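Local coordinates for protein Udp-n-acetylglucosamine pyrophosphorylase (Trypanosoma brucei, PDB 4BQH) that probably catalyses the transfer of UMP from UTP to N-acetyl-alpha-D-glucosamine 1-phosphate, giving UDP-N-acetylglucosamine and diphosphate, at residues Phe82-Ser87 / Ile425-Arg430; Val104-Ile109 / Gln159-Ser164; Cys152-Arg157 / Ile504-Ser509; Lys307-Arg312 / Ala355-Asn360; Lys489-Val494 / Gln525-Pro530. One frame throughout, in Å; residues are numbered along the deposited sequence.

Interaction 1. Residues Phe82-Ser87 / Ile425-Arg430; sequences FFDISS and IMQVDR
A short parallel strand pair at the margin of the mixed sheet in this UDPGP-family, GT-A-like enzyme joins F83 to M426 and D84 to Q427. Two sound backbone bonds hold the pair: Q427 N gives its hydrogen to F83 O at 2.8 Å, and I85 N gives its own to Q427 O, also at 2.8 Å. A third, F83 N to I425 O, is weak. On the face of F83 and M426 the two side chains run side by side in the same direction, and M426 CG lies 3.9 Å from F83 CD2. The sulfur sits obliquely to the ring in a Met-aromatic contact, while I85 CG2 rests on one ring face toward its rim; helices 95-110 and 291-300 also pack against F83. The other face carries D84 and Q427, which also lie alongside each other, with carboxylate and amide planes 88° apart. Here F82 leans in with chi1 at 49°, CG set between its backbone N and carbonyl carbon, which brings CE1 within 3.6 Å of Q427 CB. The Q427 amide is tied down beyond the pair, OE1 to T308 and NE2 to N353 O, and a water links NE2 to D84 OD2. Beyond the last direct backbone bond a second water bridges I85 O and D429 N, although the chains stay close; the D429 carboxylate forms a salt bridge with R91. An Asx turn follows the strand within 82-87: D84 OD1 accepts from S86 N at 3.0 Å and, on its syn lone pair, from S86 OG at 2.6 Å.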
# COMPACT_ATOMS: atom_id res chain seq x y z
N PHE A 82 -16.71 8.10 13.01
CA PHE A 82 -15.33 8.01 12.53
C PHE A 82 -14.86 9.39 12.10
O PHE A 82 -15.68 10.26 11.83
CB PHE A 82 -15.25 7.02 11.36
CG PHE A 82 -16.28 7.25 10.29
CD1 PHE A 82 -16.02 8.11 9.21
CD2 PHE A 82 -17.52 6.60 10.34
CE1 PHE A 82 -16.98 8.31 8.21
CE2 PHE A 82 -18.47 6.80 9.36
CZ PHE A 82 -18.21 7.65 8.29
N PHE A 83 -13.54 9.59 12.02
CA PHE A 83 -12.97 10.87 11.62
C PHE A 83 -13.21 11.01 10.11
O PHE A 83 -12.74 10.18 9.32
CB PHE A 83 -11.47 10.82 11.95
CG PHE A 83 -10.73 12.13 11.78
CD1 PHE A 83 -11.34 13.36 12.02
CD2 PHE A 83 -9.39 12.10 11.42
CE1 PHE A 83 -10.62 14.55 11.88
CE2 PHE A 83 -8.66 13.27 11.28
CZ PHE A 83 -9.28 14.50 11.51
N ASP A 84 -13.97 12.05 9.74
CA ASP A 84 -14.35 12.24 8.35
C ASP A 84 -13.79 13.57 7.83
O ASP A 84 -14.25 14.64 8.20
CB ASP A 84 -15.87 12.16 8.21
CG ASP A 84 -16.34 12.08 6.75
OD1 ASP A 84 -15.60 12.50 5.85
OD2 ASP A 84 -17.45 11.56 6.52
N ILE A 85 -12.78 13.48 6.98
CA ILE A 85 -12.19 14.66 6.36
C ILE A 85 -12.35 14.62 4.83
O ILE A 85 -11.52 15.11 4.09
CB ILE A 85 -10.74 14.86 6.84
CG1 ILE A 85 -9.89 13.61 6.58
CG2 ILE A 85 -10.73 15.18 8.33
CD1 ILE A 85 -8.42 13.76 6.93
N SER A 86 -13.49 14.09 4.38
CA SER A 86 -13.67 13.66 2.99
C SER A 86 -14.10 14.78 2.03
O SER A 86 -14.26 14.53 0.85
CB SER A 86 -14.61 12.45 2.88
OG SER A 86 -15.92 12.79 3.30
N SER A 87 -14.23 16.01 2.53
CA SER A 87 -14.46 17.16 1.63
C SER A 87 -13.86 18.46 2.16
O SER A 87 -13.53 18.56 3.34
CB SER A 87 -15.95 17.35 1.36
OG SER A 87 -16.62 17.64 2.57
N ILE A 425 -11.32 4.26 11.69
CA ILE A 425 -11.52 4.59 10.27
C ILE A 425 -11.25 6.08 10.10
O ILE A 425 -11.72 6.91 10.91
CB ILE A 425 -12.98 4.33 9.88
CG1 ILE A 425 -13.22 2.81 9.80
CG2 ILE A 425 -13.31 5.02 8.54
CD1 ILE A 425 -14.69 2.40 9.72
N MET A 426 -10.53 6.42 9.03
CA MET A 426 -10.37 7.82 8.62
C MET A 426 -10.93 7.94 7.19
O MET A 426 -10.38 7.38 6.26
CB MET A 426 -8.90 8.26 8.69
CG MET A 426 -8.69 9.75 8.41
SD MET A 426 -6.99 10.23 8.84
CE MET A 426 -6.12 9.62 7.47
N GLN A 427 -12.08 8.61 7.07
CA GLN A 427 -12.74 8.76 5.77
C GLN A 427 -12.12 9.98 5.09
O GLN A 427 -12.19 11.07 5.62
CB GLN A 427 -14.25 8.93 5.96
CG GLN A 427 -15.05 9.08 4.65
CD GLN A 427 -15.72 7.78 4.19
OE1 GLN A 427 -15.08 6.73 4.08
NE2 GLN A 427 -17.02 7.86 3.91
N VAL A 428 -11.53 9.77 3.92
CA VAL A 428 -10.76 10.80 3.22
C VAL A 428 -11.37 11.11 1.84
O VAL A 428 -12.22 10.38 1.36
CB VAL A 428 -9.25 10.44 3.07
CG1 VAL A 428 -8.59 10.27 4.43
CG2 VAL A 428 -9.05 9.18 2.21
N ASP A 429 -10.87 12.19 1.25
CA ASP A 429 -11.29 12.70 -0.03
C ASP A 429 -10.64 11.88 -1.16
O ASP A 429 -9.43 12.00 -1.37
CB ASP A 429 -10.83 14.18 -0.07
CG ASP A 429 -11.54 15.01 -1.10
OD1 ASP A 429 -11.73 14.51 -2.24
OD2 ASP A 429 -11.87 16.19 -0.76
N ARG A 430 -11.43 11.10 -1.89
CA ARG A 430 -10.89 10.16 -2.88
C ARG A 430 -9.99 10.86 -3.89
O ARG A 430 -8.92 10.39 -4.23
CB ARG A 430 -12.01 9.41 -3.61
CG ARG A 430 -11.50 8.38 -4.62
CD ARG A 430 -12.63 7.83 -5.49
NE ARG A 430 -13.66 7.16 -4.69
CZ ARG A 430 -14.04 5.89 -4.85
NH1 ARG A 430 -13.47 5.11 -5.77
NH2 ARG A 430 -15.00 5.39 -4.07
O HOH W 1 -18.63 10.31 4.32
O HOH W 2 -9.08 13.97 2.84

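Interaction 2. Residues Val104-Ile109 / Gln159-Ser164; sequences VGYKAI and QEIAES
With chi1 at -80°, the Y106 ring reaches across to helix 147-166, where I161 holds CG2 anti to its own backbone N, which lays that methyl over one ring face. I161 CG2 stands 3.8 Å from the centroid of the Y106 ring, 27° off the normal, a CH-pi contact displaced toward the phenol end, where it comes to 3.4 Å from Y106 CZ. The other branch of I161 ends beside the hydroxyl, with CD1 3.4 Å from Y106 OH. That hydroxyl is hydrogen-bonded to R158, just before the 159-164 segment. Nearer the backbone, A162 supplies a small methyl where the chains come closest: its CB lies 3.8 Å from Y106 CD1 and 3.8 Å from I109 CG2, one turn further along helix 95-110. The arrangement is a steep helix-helix crossing, the two local axes 8.7 Å apart at an angle of -102°, so the contact is confined to about one turn of each helix. I109 also packs on I114 of strand 114-119, and Y106 on P291 at the start of helix 291-300. Beside the crossing one water donates to A162 O at 2.8 Å and, weakly, to Y106 O.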
# COMPACT_ATOMS: atom_id res chain seq x y z
N VAL A 104 1.43 16.23 15.70
CA VAL A 104 1.73 14.96 16.37
C VAL A 104 2.42 13.98 15.40
O VAL A 104 3.39 13.32 15.75
CB VAL A 104 0.47 14.30 16.98
CG1 VAL A 104 0.77 12.92 17.56
CG2 VAL A 104 -0.12 15.20 18.07
N GLY A 105 1.87 13.88 14.20
CA GLY A 105 2.45 13.01 13.17
C GLY A 105 3.87 13.42 12.82
O GLY A 105 4.75 12.56 12.67
N TYR A 106 4.12 14.71 12.67
CA TYR A 106 5.48 15.16 12.37
C TYR A 106 6.49 14.86 13.48
O TYR A 106 7.66 14.57 13.20
CB TYR A 106 5.52 16.64 11.95
CG TYR A 106 5.15 16.87 10.49
CD1 TYR A 106 5.84 16.24 9.45
CD2 TYR A 106 4.12 17.75 10.16
CE1 TYR A 106 5.49 16.46 8.12
CE2 TYR A 106 3.78 17.98 8.82
CZ TYR A 106 4.47 17.33 7.82
OH TYR A 106 4.12 17.57 6.48
N LYS A 107 6.06 14.94 14.74
CA LYS A 107 6.97 14.60 15.84
C LYS A 107 7.36 13.12 15.72
O LYS A 107 8.53 12.76 15.93
CB LYS A 107 6.32 14.92 17.21
CG LYS A 107 6.96 14.30 18.44
CD LYS A 107 6.11 14.42 19.74
CE LYS A 107 4.59 14.51 19.50
NZ LYS A 107 3.67 13.71 20.40
N ALA A 108 6.41 12.26 15.37
CA ALA A 108 6.71 10.83 15.25
C ALA A 108 7.65 10.56 14.07
O ALA A 108 8.50 9.69 14.13
CB ALA A 108 5.41 10.02 15.11
N ILE A 109 7.46 11.28 12.96
CA ILE A 109 8.39 11.16 11.83
C ILE A 109 9.82 11.55 12.25
O ILE A 109 10.79 10.83 11.96
CB ILE A 109 7.88 11.97 10.60
CG1 ILE A 109 6.63 11.27 10.04
CG2 ILE A 109 8.95 12.05 9.52
CD1 ILE A 109 5.87 12.16 9.06
N GLN A 159 10.09 14.27 5.52
CA GLN A 159 11.25 14.26 6.45
C GLN A 159 11.75 15.68 6.65
O GLN A 159 12.03 16.12 7.78
CB GLN A 159 12.38 13.38 5.90
CG GLN A 159 12.15 11.88 6.09
CD GLN A 159 13.23 11.03 5.43
OE1 GLN A 159 13.28 9.81 5.63
NE2 GLN A 159 14.13 11.67 4.67
N GLU A 160 11.86 16.41 5.54
CA GLU A 160 12.30 17.82 5.57
C GLU A 160 11.36 18.71 6.37
O GLU A 160 11.83 19.55 7.16
CB GLU A 160 12.47 18.31 4.12
CG GLU A 160 12.97 19.73 3.96
CD GLU A 160 12.97 20.18 2.50
OE1 GLU A 160 12.39 19.48 1.63
OE2 GLU A 160 13.58 21.24 2.23
N ILE A 161 10.04 18.53 6.21
CA ILE A 161 9.08 19.32 7.00
C ILE A 161 9.17 18.98 8.49
O ILE A 161 9.18 19.89 9.33
CB ILE A 161 7.62 19.17 6.48
CG1 ILE A 161 7.49 19.69 5.03
CG2 ILE A 161 6.65 19.94 7.37
CD1 ILE A 161 6.19 19.26 4.35
N ALA A 162 9.26 17.69 8.82
CA ALA A 162 9.41 17.26 10.21
C ALA A 162 10.62 17.97 10.87
O ALA A 162 10.52 18.47 12.00
CB ALA A 162 9.56 15.74 10.30
N GLU A 163 11.73 18.05 10.12
CA GLU A 163 12.97 18.69 10.61
C GLU A 163 12.80 20.20 10.81
O GLU A 163 13.32 20.79 11.78
CB GLU A 163 14.14 18.41 9.65
CG GLU A 163 14.70 17.01 9.73
CD GLU A 163 15.47 16.57 8.49
OE1 GLU A 163 15.71 17.39 7.57
OE2 GLU A 163 15.85 15.39 8.41
N SER A 164 12.08 20.83 9.88
CA SER A 164 11.80 22.26 9.96
C SER A 164 10.97 22.61 11.19
O SER A 164 11.15 23.68 11.78
CB SER A 164 11.12 22.76 8.67
OG SER A 164 9.71 22.54 8.75
O HOH W 3 8.64 17.40 13.80

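Interaction 3. Residues Cys152-Arg157 / Ile504-Ser509; sequences CEKIRR and ISPLVS
L507 and P506 press into helix 147-166 as the buried, apolar part of this contact, whereas R157, partly exposed, runs along the polar side. The L507 isobutyl group crosses the E153 side chain at about a right angle: CD2 lies 3.7 Å from E153 CB, and CD1 3.7 Å from E153 CD. The same CD2 sits over the centre of one face of the R156 guanidinium, 3.9 Å from R156 CZ, so the flat cation forms a lid on the leucine while its NH1 bonds to F198 O. P506 comes in beside L507, with P506 CB 3.8 Å from K154 CG. The loop 504-509, which follows strand 501-504 in the C-terminal part of the chain, takes its shape from an ST turn in which S505 OG accepts from L507 N at 3.2 Å; S505 O accepts from both V508 N and S509 N. This compact turn presents proline and leucine together to the helix. The E153 carboxylate is also paired with K145. On the polar side R157 is bent at chi2 (63°), which carries its aliphatic part along the turn's carbonyls, CB 3.2 Å from P506 O and CD 3.5 Å from L507 O. Its guanidinium then meets charges from both sequence neighbourhoods, E513 beyond the loop and E160 one turn on in its own helix.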
# COMPACT_ATOMS: atom_id res chain seq x y z
N CYS A 152 9.53 8.08 -3.14
CA CYS A 152 10.72 8.43 -2.36
C CYS A 152 10.85 9.93 -2.14
O CYS A 152 11.29 10.38 -1.08
CB CYS A 152 11.98 7.86 -3.01
SG CYS A 152 12.02 6.05 -3.04
N GLU A 153 10.45 10.72 -3.14
CA GLU A 153 10.48 12.15 -3.00
C GLU A 153 9.45 12.64 -2.00
O GLU A 153 9.69 13.59 -1.27
CB GLU A 153 10.29 12.82 -4.36
CG GLU A 153 11.54 12.72 -5.20
CD GLU A 153 11.42 13.42 -6.55
OE1 GLU A 153 10.38 14.02 -6.85
OE2 GLU A 153 12.41 13.35 -7.31
N LYS A 154 8.29 11.96 -1.93
CA LYS A 154 7.32 12.31 -0.90
C LYS A 154 7.91 12.06 0.49
O LYS A 154 7.74 12.88 1.39
CB LYS A 154 6.01 11.53 -1.09
CG LYS A 154 5.20 12.00 -2.30
CD LYS A 154 4.02 11.07 -2.61
CE LYS A 154 3.13 11.64 -3.71
NZ LYS A 154 2.01 10.68 -4.05
N ILE A 155 8.64 10.97 0.66
CA ILE A 155 9.26 10.68 1.96
C ILE A 155 10.26 11.77 2.28
O ILE A 155 10.27 12.31 3.40
CB ILE A 155 9.97 9.32 1.96
CG1 ILE A 155 8.92 8.21 1.91
CG2 ILE A 155 10.91 9.18 3.17
CD1 ILE A 155 9.49 6.82 1.79
N ARG A 156 11.11 12.09 1.31
CA ARG A 156 12.13 13.16 1.53
C ARG A 156 11.49 14.48 1.95
O ARG A 156 11.99 15.18 2.85
CB ARG A 156 13.00 13.33 0.28
CG ARG A 156 14.02 12.21 0.12
CD ARG A 156 14.58 12.13 -1.28
NE ARG A 156 15.31 13.37 -1.56
CZ ARG A 156 15.57 13.82 -2.77
NH1 ARG A 156 15.21 13.12 -3.85
NH2 ARG A 156 16.21 14.97 -2.90
N ARG A 157 10.41 14.86 1.29
CA ARG A 157 9.72 16.09 1.64
C ARG A 157 9.10 16.07 3.05
O ARG A 157 9.25 17.04 3.81
CB ARG A 157 8.69 16.47 0.56
CG ARG A 157 8.02 17.80 0.79
CD ARG A 157 9.00 18.97 0.76
NE ARG A 157 8.22 20.16 1.05
CZ ARG A 157 8.62 21.18 1.79
NH1 ARG A 157 9.83 21.19 2.34
NH2 ARG A 157 7.79 22.20 1.96
N ILE A 504 3.00 19.93 -9.60
CA ILE A 504 3.96 20.35 -8.55
C ILE A 504 4.76 19.14 -8.09
O ILE A 504 4.19 18.13 -7.65
CB ILE A 504 3.23 20.99 -7.36
CG1 ILE A 504 2.41 22.21 -7.83
CG2 ILE A 504 4.22 21.38 -6.23
CD1 ILE A 504 1.41 22.74 -6.82
N SER A 505 6.09 19.26 -8.15
CA SER A 505 7.01 18.24 -7.67
C SER A 505 6.78 17.97 -6.19
O SER A 505 6.53 18.90 -5.45
CB SER A 505 8.46 18.72 -7.84
OG SER A 505 9.33 17.74 -7.31
N PRO A 506 6.86 16.69 -5.77
CA PRO A 506 6.75 16.44 -4.32
C PRO A 506 7.90 17.06 -3.54
O PRO A 506 7.74 17.31 -2.35
CB PRO A 506 6.79 14.91 -4.20
CG PRO A 506 6.56 14.38 -5.56
CD PRO A 506 6.92 15.45 -6.56
N LEU A 507 9.04 17.30 -4.18
CA LEU A 507 10.16 17.99 -3.50
C LEU A 507 9.83 19.45 -3.18
O LEU A 507 10.44 20.06 -2.28
CB LEU A 507 11.46 17.86 -4.32
CG LEU A 507 12.00 16.43 -4.44
CD1 LEU A 507 13.26 16.36 -5.29
CD2 LEU A 507 12.23 15.75 -3.09
N VAL A 508 8.84 20.00 -3.87
CA VAL A 508 8.29 21.31 -3.52
C VAL A 508 7.18 21.25 -2.48
O VAL A 508 7.22 21.98 -1.48
CB VAL A 508 7.80 22.09 -4.77
CG1 VAL A 508 7.20 23.42 -4.38
CG2 VAL A 508 8.98 22.29 -5.71
N SER A 509 6.18 20.39 -2.72
CA SER A 509 4.99 20.38 -1.88
C SER A 509 4.39 19.00 -1.84
O SER A 509 4.25 18.36 -2.88
CB SER A 509 3.93 21.31 -2.47
OG SER A 509 2.94 21.62 -1.54

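Interaction 4. Residues Lys307-Arg312 / Ala355-Asn360; sequences KTCPKR and ANISSN
K307 O and S359 N are linked by a single water, which donates to K307 O at 2.7 Å and accepts from S359 N at 3.1 Å; N356 OD1 lies within hydrogen-bonding distance of it too. The water sits where an antiparallel strand pairing of the mixed sheet is interrupted, the partner chain turning a corner at S358 between strands 355-357 and 359-363. Strand 304-309 therefore pairs with both. Toward the corner's far side K307 N donates to S359 O at 2.9 Å, almost straight (175°). On the near side C309 and A355 form a hydrogen-bonded pair: A355 N gives to C309 O at 2.8 Å, and C309 N gives back to A355 O at 3.1 Å on a lone pair in the carbonyl plane. The corner itself is shaped by an Asx turn, N356 OD1 accepting from S358 N. A chi1 of 63° on I357 swings CG1 in against K307 O, while its CG2 touches C309 SG at 3.7 Å. T308 points to the opposite face from C309, where it packs on F321 of strand 320-324. The K307 chain runs extended past S359, to salt bridges with E433 and D290; a second water lies 2.8 Å from K307 NZ and 3.0 Å from S359 OG.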
# COMPACT_ATOMS: atom_id res chain seq x y z
N LYS A 307 -7.76 3.94 5.96
CA LYS A 307 -8.36 5.03 5.18
C LYS A 307 -9.43 4.48 4.26
O LYS A 307 -9.27 3.43 3.64
CB LYS A 307 -7.31 5.73 4.31
CG LYS A 307 -6.56 6.80 5.08
CD LYS A 307 -5.63 7.51 4.10
CE LYS A 307 -4.89 8.63 4.80
NZ LYS A 307 -3.78 9.16 3.95
N THR A 308 -10.52 5.22 4.15
CA THR A 308 -11.68 4.80 3.35
C THR A 308 -12.20 6.01 2.62
O THR A 308 -11.89 7.14 3.00
CB THR A 308 -12.80 4.23 4.24
OG1 THR A 308 -13.17 5.21 5.23
CG2 THR A 308 -12.30 2.98 4.97
N CYS A 309 -12.99 5.79 1.57
CA CYS A 309 -13.62 6.88 0.81
C CYS A 309 -15.12 6.58 0.64
O CYS A 309 -15.50 5.42 0.57
CB CYS A 309 -12.97 6.95 -0.59
SG CYS A 309 -11.24 7.46 -0.51
N PRO A 310 -15.95 7.63 0.53
CA PRO A 310 -17.34 7.37 0.14
C PRO A 310 -17.40 6.61 -1.21
O PRO A 310 -16.54 6.82 -2.08
CB PRO A 310 -17.95 8.78 -0.04
CG PRO A 310 -16.97 9.74 0.57
CD PRO A 310 -15.64 9.07 0.63
N LYS A 311 -18.39 5.75 -1.39
CA LYS A 311 -18.56 5.07 -2.68
C LYS A 311 -18.96 6.08 -3.76
O LYS A 311 -19.63 7.06 -3.47
CB LYS A 311 -19.62 3.96 -2.62
CG LYS A 311 -19.28 2.87 -1.60
CD LYS A 311 -19.56 1.47 -2.11
CE LYS A 311 -20.90 1.32 -2.80
NZ LYS A 311 -21.19 -0.05 -3.31
N ARG A 312 -18.53 5.83 -4.99
CA ARG A 312 -18.88 6.69 -6.13
C ARG A 312 -20.37 6.60 -6.50
O ARG A 312 -20.96 7.57 -7.01
CB ARG A 312 -17.97 6.39 -7.32
CG ARG A 312 -16.69 7.20 -7.28
CD ARG A 312 -16.94 8.59 -7.86
NE ARG A 312 -16.18 9.61 -7.14
CZ ARG A 312 -15.00 10.07 -7.54
NH1 ARG A 312 -14.48 9.63 -8.67
NH2 ARG A 312 -14.36 10.97 -6.80
N ALA A 355 -15.61 2.85 1.68
CA ALA A 355 -14.94 1.95 0.72
C ALA A 355 -13.45 1.77 1.00
O ALA A 355 -12.73 2.72 1.30
CB ALA A 355 -15.16 2.46 -0.71
N ASN A 356 -13.00 0.52 0.88
CA ASN A 356 -11.63 0.14 1.12
C ASN A 356 -10.70 0.62 -0.00
O ASN A 356 -10.82 0.15 -1.13
CB ASN A 356 -11.57 -1.39 1.26
CG ASN A 356 -10.17 -1.89 1.52
OD1 ASN A 356 -9.35 -1.18 2.11
ND2 ASN A 356 -9.87 -3.10 1.07
N ILE A 357 -9.77 1.52 0.31
CA ILE A 357 -8.77 1.95 -0.69
C ILE A 357 -7.37 1.35 -0.41
O ILE A 357 -6.35 1.80 -0.97
CB ILE A 357 -8.72 3.49 -0.86
CG1 ILE A 357 -8.30 4.20 0.44
CG2 ILE A 357 -10.08 4.01 -1.34
CD1 ILE A 357 -7.67 5.56 0.20
N SER A 358 -7.33 0.31 0.42
CA SER A 358 -6.10 -0.44 0.73
C SER A 358 -4.99 0.50 1.19
O SER A 358 -3.85 0.44 0.69
CB SER A 358 -5.64 -1.31 -0.45
OG SER A 358 -6.74 -2.08 -0.87
N SER A 359 -5.31 1.36 2.14
CA SER A 359 -4.34 2.25 2.72
C SER A 359 -4.49 2.14 4.24
O SER A 359 -5.53 2.51 4.79
CB SER A 359 -4.62 3.68 2.27
OG SER A 359 -3.69 4.56 2.88
N ASN A 360 -3.48 1.59 4.91
CA ASN A 360 -3.57 1.23 6.33
C ASN A 360 -2.39 1.75 7.12
O ASN A 360 -1.29 1.93 6.59
CB ASN A 360 -3.59 -0.29 6.57
CG ASN A 360 -4.64 -1.04 5.75
OD1 ASN A 360 -5.74 -0.55 5.46
ND2 ASN A 360 -4.31 -2.26 5.46
O HOH W 4 -7.98 1.01 3.58
O HOH W 5 -2.28 7.22 2.70

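Interaction 5. Residues Lys489-Val494 / Gln525-Pro530; sequences KEAVAV and QLLRNP
L526 leaves helix 519-528 with its CB 4.1 Å from A491 CB, and chi1 of -68° turns CG anti to the carbonyl carbon, sending the two methyls on toward helix 485-497. L526 CD1 lies 3.6 Å from A491 CB and 3.5 Å from A491 O, while CD2 is 4.2 Å from V494 CG1. Away from this pair, L526 also packs on L467 of the long helix 448-471 and on I500. The small A491 methyl lets the two chains come near each other. V494 holds CG1 anti to its backbone N (chi1 175°), which places that methyl 3.5 Å from L526 O and 4.0 Å from P530 CG; the valine and the proline cross at about a right angle. This is helix-helix packing in the C-terminal part of the chain: the middle of helix 485-497 meets the last turn of helix 519-528, and P530 extends the contact into the loop that follows, N529 having already left helical geometry. At the other margin L527 CD2 reaches E490 CB at 3.7 Å and also lies close to A491 N. Here the packing gives way to solvent, since E490 is exposed, whereas A491 and L526 are buried.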
# COMPACT_ATOMS: atom_id res chain seq x y z
N LYS A 489 -4.31 38.57 -7.54
CA LYS A 489 -5.73 38.57 -7.85
C LYS A 489 -5.96 38.38 -9.35
O LYS A 489 -6.79 37.58 -9.77
CB LYS A 489 -6.35 39.89 -7.38
CG LYS A 489 -7.71 39.79 -6.75
CD LYS A 489 -7.93 40.99 -5.82
CE LYS A 489 -8.67 40.57 -4.56
NZ LYS A 489 -8.65 41.64 -3.53
N GLU A 490 -5.20 39.12 -10.16
CA GLU A 490 -5.26 38.95 -11.62
C GLU A 490 -4.81 37.55 -12.05
O GLU A 490 -5.43 36.94 -12.94
CB GLU A 490 -4.41 40.00 -12.32
CG GLU A 490 -5.10 41.35 -12.47
CD GLU A 490 -4.11 42.50 -12.62
OE1 GLU A 490 -2.93 42.26 -12.95
OE2 GLU A 490 -4.53 43.66 -12.39
N ALA A 491 -3.74 37.05 -11.44
CA ALA A 491 -3.22 35.72 -11.75
C ALA A 491 -4.25 34.62 -11.48
O ALA A 491 -4.37 33.67 -12.27
CB ALA A 491 -1.92 35.46 -11.00
N VAL A 492 -5.01 34.75 -10.38
CA VAL A 492 -6.05 33.78 -10.04
C VAL A 492 -7.14 33.84 -11.10
O VAL A 492 -7.67 32.80 -11.51
CB VAL A 492 -6.67 34.02 -8.65
CG1 VAL A 492 -7.81 33.04 -8.38
CG2 VAL A 492 -5.62 33.91 -7.56
N ALA A 493 -7.49 35.06 -11.52
CA ALA A 493 -8.52 35.22 -12.54
C ALA A 493 -8.12 34.55 -13.84
O ALA A 493 -8.97 33.94 -14.51
CB ALA A 493 -8.86 36.70 -12.75
N VAL A 494 -6.84 34.65 -14.20
CA VAL A 494 -6.29 33.93 -15.36
C VAL A 494 -6.39 32.41 -15.18
O VAL A 494 -6.79 31.72 -16.12
CB VAL A 494 -4.85 34.37 -15.70
CG1 VAL A 494 -4.25 33.53 -16.83
CG2 VAL A 494 -4.84 35.84 -16.11
N GLN A 525 4.31 34.10 -15.26
CA GLN A 525 3.79 33.24 -16.35
C GLN A 525 2.34 33.50 -16.64
O GLN A 525 1.95 33.56 -17.81
CB GLN A 525 3.91 31.77 -15.98
CG GLN A 525 5.32 31.24 -15.96
CD GLN A 525 5.37 29.83 -15.41
OE1 GLN A 525 5.34 29.63 -14.19
NE2 GLN A 525 5.44 28.86 -16.31
N LEU A 526 1.52 33.58 -15.59
CA LEU A 526 0.08 33.75 -15.72
C LEU A 526 -0.29 35.08 -16.38
O LEU A 526 -1.21 35.13 -17.21
CB LEU A 526 -0.66 33.58 -14.40
CG LEU A 526 -0.65 32.15 -13.83
CD1 LEU A 526 -1.24 32.18 -12.43
CD2 LEU A 526 -1.41 31.18 -14.72
N LEU A 527 0.45 36.13 -16.02
CA LEU A 527 0.14 37.44 -16.59
C LEU A 527 0.77 37.70 -17.96
O LEU A 527 0.27 38.55 -18.70
CB LEU A 527 0.45 38.59 -15.61
CG LEU A 527 -0.09 38.51 -14.18
CD1 LEU A 527 0.47 39.64 -13.33
CD2 LEU A 527 -1.60 38.50 -14.13
N ARG A 528 1.85 37.00 -18.29
CA ARG A 528 2.57 37.25 -19.55
C ARG A 528 2.22 36.26 -20.67
O ARG A 528 1.99 36.67 -21.81
CB ARG A 528 4.09 37.23 -19.34
CG ARG A 528 4.64 38.23 -18.32
CD ARG A 528 4.12 39.64 -18.56
NE ARG A 528 4.52 40.16 -19.88
CZ ARG A 528 4.21 41.37 -20.35
NH1 ARG A 528 3.49 42.22 -19.61
NH2 ARG A 528 4.61 41.73 -21.58
N ASN A 529 2.21 34.96 -20.35
CA ASN A 529 2.01 33.92 -21.34
C ASN A 529 1.76 32.57 -20.65
O ASN A 529 2.67 31.75 -20.58
CB ASN A 529 3.25 33.79 -22.22
CG ASN A 529 3.08 32.79 -23.36
OD1 ASN A 529 1.97 32.47 -23.77
ND2 ASN A 529 4.18 32.34 -23.90
N PRO A 530 0.53 32.35 -20.18
CA PRO A 530 0.28 31.13 -19.38
C PRO A 530 0.34 29.81 -20.19
O PRO A 530 -0.33 29.70 -21.23
CB PRO A 530 -1.13 31.37 -18.82
CG PRO A 530 -1.77 32.35 -19.74
CD PRO A 530 -0.66 33.21 -20.29

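From the N terminus, interaction 1 opens first at 82-87 and closes only at 425-430, so its long loop contains interaction 2 (104-109 with 159-164) and interaction 4 (307-312 with 355-360), which follow one another in series. Interaction 3 starts at 152-157, inside that loop, and ends at 504-509, outside it; it therefore crosses interactions 1 and 2 and encloses interaction 4. Interaction 5 comes last and crosses interaction 3. Interactions 1 and 4 touch within one sheet, through strands 304-309 and 423-427, their centres 9 Å apart. Helix 147-166 serves both 2 and 3, while 3 ties it to the C-terminal part containing 5.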